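Local coordinates for protein kinase (Staphylococcus aureus subsp. aureus Mu50, PDB 3PY9) that forms the extracellular PASTA-repeat region of a membrane Ser/Thr kinase, which probably senses muropeptides outside the cell, at residues K76-I81 with L95-V100. Numbering follows the deposited sequence.
With EU (europium ion), chain E.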
loop_
_atom_site.group_PDB
_atom_site.type_symbol
_atom_site.label_atom_id
_atom_site.label_comp_id
_atom_site.label_asym_id
_atom_site.label_seq_id
_atom_site.Cartn_x
_atom_site.Cartn_y
_atom_site.Cartn_z
ATOM N N LYS A 76 -18.953 -2.013 -19.537
ATOM C CA LYS A 76 -18.121 -1.216 -18.632
ATOM C C LYS A 76 -17.336 -2.147 -17.702
ATOM O O LYS A 76 -17.919 -2.962 -16.979
ATOM C CB LYS A 76 -18.999 -0.250 -17.821
ATOM C CG LYS A 76 -18.871 1.248 -18.196
ATOM C CD LYS A 76 -18.707 1.560 -19.711
ATOM C CE LYS A 76 -20.009 1.443 -20.551
ATOM N NZ LYS A 76 -20.033 0.209 -21.435
ATOM N N MET A 77 -16.012 -2.044 -17.748
ATOM C CA MET A 77 -15.170 -2.809 -16.833
ATOM C C MET A 77 -15.483 -2.406 -15.387
ATOM O O MET A 77 -15.404 -1.215 -15.036
ATOM C CB MET A 77 -13.683 -2.613 -17.148
ATOM C CG MET A 77 -12.734 -3.454 -16.275
ATOM S SD MET A 77 -12.705 -5.187 -16.741
ATOM C CE MET A 77 -11.859 -5.943 -15.347
ATOM N N PRO A 78 -15.851 -3.396 -14.551
ATOM C CA PRO A 78 -16.093 -3.154 -13.138
ATOM C C PRO A 78 -14.781 -2.947 -12.361
ATOM O O PRO A 78 -13.703 -3.311 -12.850
ATOM C CB PRO A 78 -16.784 -4.436 -12.684
ATOM C CG PRO A 78 -16.243 -5.491 -13.597
ATOM C CD PRO A 78 -16.041 -4.818 -14.912
ATOM N N ASN A 79 -14.888 -2.349 -11.173
ATOM C CA ASN A 79 -13.746 -2.165 -10.273
ATOM C C ASN A 79 -13.762 -3.329 -9.295
ATOM O O ASN A 79 -14.715 -3.479 -8.504
ATOM C CB ASN A 79 -13.845 -0.819 -9.536
ATOM C CG ASN A 79 -12.586 -0.473 -8.754
ATOM O OD1 ASN A 79 -12.516 -0.703 -7.555
ATOM N ND2 ASN A 79 -11.592 0.086 -9.429
ATOM N N VAL A 80 -12.738 -4.179 -9.394
ATOM C CA VAL A 80 -12.660 -5.429 -8.613
ATOM C C VAL A 80 -11.438 -5.449 -7.684
ATOM O O VAL A 80 -11.256 -6.371 -6.893
ATOM C CB VAL A 80 -12.702 -6.711 -9.516
ATOM C CG1 VAL A 80 -13.933 -6.712 -10.434
ATOM C CG2 VAL A 80 -11.439 -6.842 -10.360
ATOM N N ILE A 81 -10.604 -4.423 -7.803
ATOM C CA ILE A 81 -9.444 -4.228 -6.944
ATOM C C ILE A 81 -9.833 -4.265 -5.465
ATOM O O ILE A 81 -10.727 -3.548 -5.026
ATOM C CB ILE A 81 -8.757 -2.893 -7.276
ATOM C CG1 ILE A 81 -8.029 -3.005 -8.621
ATOM C CG2 ILE A 81 -7.791 -2.499 -6.173
ATOM C CD1 ILE A 81 -7.760 -1.685 -9.311
ATOM N N LEU A 95 -21.201 -9.909 -16.120
ATOM C CA LEU A 95 -21.257 -9.025 -17.280
ATOM C C LEU A 95 -20.852 -9.734 -18.577
ATOM O O LEU A 95 -20.689 -9.086 -19.618
ATOM C CB LEU A 95 -20.381 -7.792 -17.054
ATOM C CG LEU A 95 -20.621 -6.942 -15.805
ATOM C CD1 LEU A 95 -19.646 -5.761 -15.768
ATOM C CD2 LEU A 95 -22.070 -6.455 -15.713
ATOM N N GLY A 96 -20.700 -11.057 -18.509
ATOM C CA GLY A 96 -20.302 -11.869 -19.655
ATOM C C GLY A 96 -18.803 -11.887 -19.917
ATOM O O GLY A 96 -18.364 -12.404 -20.946
ATOM N N LEU A 97 -18.021 -11.326 -18.989
ATOM C CA LEU A 97 -16.556 -11.324 -19.079
ATOM C C LEU A 97 -15.959 -12.598 -18.483
ATOM O O LEU A 97 -15.786 -12.704 -17.266
ATOM C CB LEU A 97 -15.969 -10.082 -18.400
ATOM C CG LEU A 97 -16.343 -8.724 -19.010
ATOM C CD1 LEU A 97 -16.177 -7.589 -18.017
ATOM C CD2 LEU A 97 -15.560 -8.470 -20.295
ATOM N N LYS A 98 -15.635 -13.557 -19.350
ATOM C CA LYS A 98 -15.197 -14.875 -18.908
ATOM C C LYS A 98 -13.742 -15.226 -19.270
ATOM O O LYS A 98 -13.196 -16.204 -18.756
ATOM C CB LYS A 98 -16.170 -15.950 -19.422
ATOM C CG LYS A 98 -17.644 -15.646 -19.114
ATOM C CD LYS A 98 -18.589 -16.817 -19.459
ATOM C CE LYS A 98 -20.049 -16.338 -19.612
ATOM N NZ LYS A 98 -20.578 -15.553 -18.434
ATOM N N ASP A 99 -13.118 -14.435 -20.139
ATOM C CA ASP A 99 -11.719 -14.650 -20.531
ATOM C C ASP A 99 -10.783 -13.946 -19.532
ATOM O O ASP A 99 -10.256 -12.865 -19.806
ATOM C CB ASP A 99 -11.484 -14.162 -21.977
ATOM C CG ASP A 99 -10.003 -14.119 -22.372
ATOM O OD1 ASP A 99 -9.170 -14.796 -21.721
ATOM O OD2 ASP A 99 -9.658 -13.404 -23.341
ATOM N N VAL A 100 -10.603 -14.555 -18.365
ATOM C CA VAL A 100 -9.846 -13.913 -17.289
ATOM C C VAL A 100 -8.713 -14.802 -16.834
ATOM O O VAL A 100 -8.920 -15.951 -16.457
ATOM C CB VAL A 100 -10.743 -13.520 -16.089
ATOM C CG1 VAL A 100 -9.950 -12.733 -15.062
ATOM C CG2 VAL A 100 -11.939 -12.691 -16.564
HETATM EU EU EU E . -8.216 -14.502 -24.939
#
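L95 presses its CD1 methyl against the CG–CD edge of the P78 ring, with CD1 of L95 3.8 Å from CD of P78. The same methyl lies 3.5 Å from the backbone O of K76, so one branch of L95 touches both the proline and the carbonyl two residues before it. L97 approaches the same corner of the ring: its CD1 is 4.2 Å from CD of P78, and 4.4 Å from SD of M77. In L95 chi1 of -55° sets CG beside the backbone N, and the anti chi2 of -180° then sends CD1 out toward P78. G96, between the leucines, has positive phi and is the C-prime residue of a Schellman motif closing helix 85-93; L92 of that helix touches M77, P78 and L97. The contact therefore joins the entry to the PASTA helix, after strand 74-76, with its exit toward strand 100-105. Two residues past L97, D99 binds the europium ion through OD2 at 2.4 Å, while OD1 of D99 stays 3.4 Å from the metal; D130 also binds this ion, and the backbone N of N132 donates to the same OD2. That site takes no part in the packing. Across a modest 134 Å² the contact is mainly apolar, with one methyl-to-carbonyl-oxygen approach and the thioether at its loose end, implying cohesion by dispersion and the hydrophobic effect.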